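Side-chain contacts in 3,6-diketocamphane 1,6 monooxygenase (PDB 4UWM), which catalyses the flavin-dependent Baeyer-Villiger oxidation of a diketocamphane to a lactone, using FMNH2 and molecular oxygen in the breakdown of (-)-camphor: residues A[25-30]-A[65-70]; A[278-283]-A[347-352]. One frame throughout, in Å; residues are numbered along the deposited sequence. Where two conformers were deposited one is given.

Contact 1. Residues A[25-30]-A[65-70]; sequences WGIKSA and ALQTKN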
loop_
_atom_site.group_PDB
_atom_site.type_symbol
_atom_site.label_atom_id
_atom_site.label_comp_id
_atom_site.label_asym_id
_atom_site.label_seq_id
_atom_site.Cartn_x
_atom_site.Cartn_y
_atom_site.Cartn_z
ATOM N N TRP A 25 -13.862 5.984 -6.446
ATOM C CA TRP A 25 -14.270 5.408 -7.723
ATOM C C TRP A 25 -13.647 4.015 -7.974
ATOM O O TRP A 25 -14.327 3.078 -8.438
ATOM C CB TRP A 25 -13.928 6.385 -8.864
ATOM C CG TRP A 25 -14.268 5.891 -10.293
ATOM C CD1 TRP A 25 -13.467 5.967 -11.405
ATOM C CD2 TRP A 25 -15.508 5.332 -10.740
ATOM N NE1 TRP A 25 -14.125 5.444 -12.503
ATOM C CE2 TRP A 25 -15.375 5.049 -12.115
ATOM C CE3 TRP A 25 -16.716 5.013 -10.099
ATOM C CZ2 TRP A 25 -16.423 4.483 -12.880
ATOM C CZ3 TRP A 25 -17.752 4.435 -10.857
ATOM C CH2 TRP A 25 -17.591 4.179 -12.234
ATOM N N GLY A 26 -12.361 3.879 -7.656
ATOM C CA GLY A 26 -11.708 2.568 -7.755
ATOM C C GLY A 26 -12.369 1.486 -6.915
ATOM O O GLY A 26 -12.605 0.383 -7.420
ATOM N N ILE A 27 -12.672 1.793 -5.657
ATOM C CA ILE A 27 -13.307 0.817 -4.751
ATOM C C ILE A 27 -14.732 0.479 -5.243
ATOM O O ILE A 27 -15.092 -0.699 -5.331
ATOM C CB ILE A 27 -13.340 1.294 -3.274
ATOM C CG1 ILE A 27 -11.910 1.440 -2.693
ATOM C CG2 ILE A 27 -14.158 0.319 -2.395
ATOM C CD1 ILE A 27 -11.859 2.204 -1.368
ATOM N N LYS A 28 -15.520 1.515 -5.569
ATOM C CA LYS A 28 -16.864 1.298 -6.112
ATOM C C LYS A 28 -16.817 0.463 -7.385
ATOM O O LYS A 28 -17.673 -0.414 -7.590
ATOM C CB LYS A 28 -17.609 2.633 -6.287
ATOM C CG LYS A 28 -17.986 3.258 -4.949
ATOM C CD LYS A 28 -18.550 4.672 -5.050
ATOM C CE LYS A 28 -18.937 5.181 -3.661
ATOM N NZ LYS A 28 -19.280 6.630 -3.648
ATOM N N SER A 29 -15.802 0.697 -8.208
ATOM C CA SER A 29 -15.595 -0.044 -9.444
ATOM C C SER A 29 -15.284 -1.512 -9.153
ATOM O O SER A 29 -15.846 -2.394 -9.798
ATOM C CB SER A 29 -14.473 0.574 -10.281
ATOM O OG SER A 29 -14.911 1.731 -10.984
ATOM N N ALA A 30 -14.407 -1.771 -8.167
ATOM C CA ALA A 30 -14.042 -3.146 -7.819
ATOM C C ALA A 30 -15.261 -3.940 -7.307
ATOM O O ALA A 30 -15.479 -5.085 -7.722
ATOM C CB ALA A 30 -12.934 -3.145 -6.764
ATOM N N ALA A 65 -10.086 -5.422 -1.075
ATOM C CA ALA A 65 -9.883 -6.858 -0.833
ATOM C C ALA A 65 -11.017 -7.523 -0.041
ATOM O O ALA A 65 -11.567 -8.543 -0.479
ATOM C CB ALA A 65 -8.536 -7.107 -0.144
ATOM N N LEU A 66 -11.361 -6.959 1.112
ATOM C CA LEU A 66 -12.366 -7.590 1.958
ATOM C C LEU A 66 -13.774 -7.146 1.553
ATOM O O LEU A 66 -14.725 -7.553 2.178
ATOM C CB LEU A 66 -12.103 -7.348 3.457
ATOM C CG LEU A 66 -10.712 -7.748 4.030
ATOM C CD1 LEU A 66 -10.677 -7.744 5.547
ATOM C CD2 LEU A 66 -10.236 -9.100 3.532
ATOM N N GLN A 67 -13.878 -6.329 0.501
ATOM C CA GLN A 67 -15.182 -5.850 0.025
ATOM C C GLN A 67 -15.659 -6.639 -1.181
ATOM O O GLN A 67 -16.707 -6.347 -1.745
ATOM C CB GLN A 67 -15.129 -4.357 -0.328
ATOM C CG GLN A 67 -14.851 -3.451 0.861
ATOM C CD GLN A 67 -15.107 -1.991 0.566
ATOM O OE1 GLN A 67 -16.141 -1.624 -0.007
ATOM N NE2 GLN A 67 -14.173 -1.138 0.974
ATOM N N THR A 68 -14.895 -7.645 -1.572
ATOM C CA THR A 68 -15.196 -8.410 -2.765
ATOM C C THR A 68 -15.014 -9.877 -2.427
ATOM O O THR A 68 -14.309 -10.199 -1.447
ATOM C CB THR A 68 -14.257 -8.032 -3.932
ATOM O OG1 THR A 68 -12.895 -8.121 -3.499
ATOM C CG2 THR A 68 -14.517 -6.595 -4.422
ATOM N N LYS A 69 -15.607 -10.750 -3.249
ATOM C CA LYS A 69 -15.619 -12.189 -2.991
ATOM C C LYS A 69 -14.823 -12.997 -4.009
ATOM O O LYS A 69 -14.050 -13.865 -3.642
ATOM C CB LYS A 69 -17.066 -12.713 -2.928
ATOM C CG LYS A 69 -17.721 -12.624 -1.551
ATOM C CD LYS A 69 -18.915 -11.680 -1.520
ATOM C CE LYS A 69 -18.537 -10.264 -1.118
ATOM N NZ LYS A 69 -19.749 -9.415 -0.944
ATOM N N ASN A 70 -15.019 -12.712 -5.289
ATOM C CA ASN A 70 -14.432 -13.533 -6.333
ATOM C C ASN A 70 -13.417 -12.896 -7.247
ATOM O O ASN A 70 -12.556 -13.592 -7.768
ATOM C CB ASN A 70 -15.543 -14.118 -7.227
ATOM C CG ASN A 70 -16.619 -14.812 -6.422
ATOM O OD1 ASN A 70 -16.340 -15.695 -5.618
ATOM N ND2 ASN A 70 -17.847 -14.390 -6.611
#
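Gln67 and Ile27 meet where the loop 65-70 passes helix 19-35, and the glutamine, modelled in two conformers of which one is described, can be followed outward from its backbone. Its CB points toward the helix, and CG lies anti to the carbonyl carbon (chi1 -64°). The chain then runs extended, crossing the Ile27 side chain at about a right angle. CB and CG make no close approach to segment 25-30; the Gln67 side chain also touches Val31, farther along helix 19-35. Contact with Ile27 begins at CD, 3.9 Å from CG2 of Ile27. That methyl sits 3.7 Å from Gln67 OE1, and NE2 of Gln67 is equally near, so the methyl lies off the O/N end of the amide, out of its plane and favouring neither atom. NE2 also makes a weak hydrogen bond to Ala63 O, back in helix 57-65.

Thr68 makes the second touch. Its CG2 rests 3.8 Å from Ala30 O, while the two side chains are looser, with Ala30 CB 4.5 Å from Thr68 CG2. This methyl stands anti to the carbonyl carbon, and OG1 is engaged elsewhere, by Ala64 O and Arg102 NH1. No hydrogen bond joins the two segments. The type I turn from Ala65 to Thr68 leads from helix 57-65 to strand 72-79, an alpha-to-beta connection packed against the neighbouring helix, as expected in the TIM-barrel fold of the bacterial luciferase family.

Contact 2. Residues A[278-283]-A[347-352]; sequences GYCFER and EAHDYY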
loop_
_atom_site.group_PDB
_atom_site.type_symbol
_atom_site.label_atom_id
_atom_site.label_comp_id
_atom_site.label_asym_id
_atom_site.label_seq_id
_atom_site.Cartn_x
_atom_site.Cartn_y
_atom_site.Cartn_z
ATOM N N GLY A 278 -15.833 9.433 -24.969
ATOM C CA GLY A 278 -15.584 10.394 -26.035
ATOM C C GLY A 278 -14.831 11.608 -25.558
ATOM O O GLY A 278 -13.984 12.122 -26.278
ATOM N N TYR A 279 -15.132 12.066 -24.339
ATOM C CA TYR A 279 -14.432 13.210 -23.744
ATOM C C TYR A 279 -12.918 12.961 -23.574
ATOM O O TYR A 279 -12.082 13.801 -23.943
ATOM C CB TYR A 279 -15.061 13.618 -22.391
ATOM C CG TYR A 279 -14.365 14.802 -21.770
ATOM C CD1 TYR A 279 -14.602 16.101 -22.233
ATOM C CD2 TYR A 279 -13.420 14.629 -20.757
ATOM C CE1 TYR A 279 -13.935 17.192 -21.689
ATOM C CE2 TYR A 279 -12.751 15.708 -20.212
ATOM C CZ TYR A 279 -13.019 16.989 -20.676
ATOM O OH TYR A 279 -12.362 18.059 -20.129
ATOM N N CYS A 280 -12.581 11.806 -23.004
ATOM C CA CYS A 280 -11.175 11.456 -22.746
ATOM C C CYS A 280 -10.421 11.340 -24.074
ATOM O O CYS A 280 -9.362 11.944 -24.255
ATOM C CB CYS A 280 -11.097 10.135 -21.982
ATOM S SG CYS A 280 -9.397 9.607 -21.638
ATOM N N PHE A 281 -10.992 10.583 -25.007
ATOM C CA PHE A 281 -10.392 10.421 -26.336
ATOM C C PHE A 281 -10.196 11.724 -27.081
ATOM O O PHE A 281 -9.112 11.978 -27.587
ATOM C CB PHE A 281 -11.171 9.419 -27.182
ATOM C CG PHE A 281 -10.732 8.000 -26.971
ATOM C CD1 PHE A 281 -9.689 7.471 -27.718
ATOM C CD2 PHE A 281 -11.331 7.207 -26.002
ATOM C CE1 PHE A 281 -9.267 6.167 -27.526
ATOM C CE2 PHE A 281 -10.913 5.901 -25.802
ATOM C CZ PHE A 281 -9.880 5.379 -26.568
ATOM N N GLU A 282 -11.231 12.557 -27.127
ATOM C CA GLU A 282 -11.151 13.862 -27.802
ATOM C C GLU A 282 -10.138 14.801 -27.175
ATOM O O GLU A 282 -9.376 15.462 -27.885
ATOM C CB GLU A 282 -12.515 14.548 -27.769
ATOM C CG GLU A 282 -12.738 15.575 -28.857
ATOM C CD GLU A 282 -13.230 14.925 -30.125
ATOM O OE1 GLU A 282 -12.383 14.419 -30.889
ATOM O OE2 GLU A 282 -14.460 14.895 -30.333
ATOM N N ARG A 283 -10.134 14.885 -25.844
ATOM C CA ARG A 283 -9.276 15.854 -25.173
ATOM C C ARG A 283 -7.840 15.387 -25.000
ATOM O O ARG A 283 -6.911 16.203 -25.031
ATOM C CB ARG A 283 -9.847 16.250 -23.813
ATOM C CG ARG A 283 -9.001 17.301 -23.117
ATOM C CD ARG A 283 -9.539 17.696 -21.755
ATOM N NE ARG A 283 -8.543 18.469 -21.017
ATOM C CZ ARG A 283 -8.678 18.865 -19.756
ATOM N NH1 ARG A 283 -9.784 18.572 -19.070
ATOM N NH2 ARG A 283 -7.709 19.569 -19.191
ATOM N N GLU A 347 -11.504 -1.252 -20.649
ATOM C CA GLU A 347 -10.919 -0.009 -20.133
ATOM C C GLU A 347 -11.941 0.785 -19.335
ATOM O O GLU A 347 -13.009 1.133 -19.853
ATOM C CB GLU A 347 -10.390 0.858 -21.272
ATOM C CG GLU A 347 -9.145 0.344 -21.987
ATOM C CD GLU A 347 -7.836 0.583 -21.226
ATOM O OE1 GLU A 347 -7.841 1.253 -20.154
ATOM O OE2 GLU A 347 -6.801 0.081 -21.712
ATOM N N ALA A 348 -11.620 1.078 -18.074
ATOM C CA ALA A 348 -12.527 1.838 -17.221
ATOM C C ALA A 348 -12.357 3.328 -17.472
ATOM O O ALA A 348 -11.227 3.830 -17.584
ATOM C CB ALA A 348 -12.311 1.503 -15.745
ATOM N N HIS A 349 -13.477 4.040 -17.596
ATOM C CA HIS A 349 -13.414 5.488 -17.773
ATOM C C HIS A 349 -14.070 6.260 -16.628
ATOM O O HIS A 349 -14.683 5.669 -15.759
ATOM C CB HIS A 349 -13.970 5.879 -19.144
ATOM C CG HIS A 349 -12.954 5.751 -20.223
ATOM N ND1 HIS A 349 -12.064 6.757 -20.523
ATOM C CD2 HIS A 349 -12.611 4.698 -20.998
ATOM C CE1 HIS A 349 -11.255 6.352 -21.486
ATOM N NE2 HIS A 349 -11.576 5.111 -21.801
ATOM N N ASP A 350 -13.922 7.578 -16.620
ATOM C CA ASP A 350 -14.364 8.369 -15.481
ATOM C C ASP A 350 -15.888 8.586 -15.495
ATOM O O ASP A 350 -16.367 9.630 -15.951
ATOM C CB ASP A 350 -13.626 9.710 -15.431
ATOM C CG ASP A 350 -13.890 10.479 -14.149
ATOM O OD1 ASP A 350 -14.803 10.121 -13.399
ATOM O OD2 ASP A 350 -13.172 11.446 -13.900
ATOM N N TYR A 351 -16.601 7.593 -14.970
ATOM C CA TYR A 351 -18.051 7.609 -14.782
ATOM C C TYR A 351 -18.455 7.799 -13.328
ATOM O O TYR A 351 -19.597 7.506 -12.925
ATOM C CB TYR A 351 -18.639 6.300 -15.287
ATOM C CG TYR A 351 -19.012 6.326 -16.741
ATOM C CD1 TYR A 351 -20.249 6.842 -17.158
ATOM C CD2 TYR A 351 -18.150 5.816 -17.705
ATOM C CE1 TYR A 351 -20.603 6.853 -18.503
ATOM C CE2 TYR A 351 -18.493 5.822 -19.048
ATOM C CZ TYR A 351 -19.723 6.332 -19.437
ATOM O OH TYR A 351 -20.041 6.333 -20.767
ATOM N N TYR A 352 -17.519 8.312 -12.541
ATOM C CA TYR A 352 -17.719 8.463 -11.114
ATOM C C TYR A 352 -18.958 9.316 -10.779
ATOM O O TYR A 352 -19.659 9.002 -9.817
ATOM C CB TYR A 352 -16.497 9.116 -10.494
ATOM C CG TYR A 352 -16.538 9.284 -8.992
ATOM C CD1 TYR A 352 -16.803 8.207 -8.143
ATOM C CD2 TYR A 352 -16.276 10.522 -8.419
ATOM C CE1 TYR A 352 -16.799 8.360 -6.764
ATOM C CE2 TYR A 352 -16.281 10.683 -7.045
ATOM C CZ TYR A 352 -16.520 9.599 -6.225
ATOM O OH TYR A 352 -16.500 9.774 -4.859
#
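His349 meets Cys280 and Phe281 with two different parts of its imidazole, and the side-chain conformations are consistent with the division. CB of Cys280 points toward the loop and SG stands anti to the backbone N (chi1 179°), which brings the sulfur to the rim of the histidine. SG lies 3.8 Å from His349 CE1 and 4.8 Å from the centroid of that ring. The direction to SG is 90° off the ring normal, hence a sulfur-aromatic contact at the edge. The methylene joins in, with Cys280 CB 3.8 Å from His349 ND1.

Phe281 reaches the same imidazole farther round. Its CB is not directed at the loop, yet with chi1 at -87° the ring swings round to bring CE2 within 4.1 Å of His349 NE2. The approach is oblique, and the two side chains cross at about a right angle. Elsewhere the phenyl ring meets Phe319, and Trp289 in an edge-to-face pair, within a largely hydrophobic setting that includes Leu311 and Leu314.

CB of His349 points toward the helix, where Ile277 also touches the side chain, and the ring of Tyr12 lies nearly parallel to the imidazole. Its NE2 hydrogen-bonds a bound triethylene glycol, probably from the crystallisation liquor, and its side chain is about 7 Å from that of His10, an FMN-binding residue.

No hydrogen bond crosses between the segments. The chemistry is consistent with a buried histidine packed here by sulfur and carbon, whose NE2 can still meet a polar molecule close to the flavin pocket.

In the fold
Both contacts are buried and place a helix against a loop without an intersegment hydrogen bond, and their centres are 21 Å apart. They hold different elements. Contact 1 joins helix 19-35 to the connection entering strand 72-79, away from the annotated sites and partly exposed at Gln67. Contact 2 joins helix 276-291 to the loop leaving strand 343-347, close to the FMN pocket. Methyl groups against an amide and a carbonyl oxygen make the first, whereas a thiol and two rings make the second. Trp25, in helix 19-35 but clear of the 65-70 loop, links that helix to 347-352: its NE1 bonds weakly to His349 O at 3.3 Å, and its CB lies 3.5 Å from Tyr352 CD1.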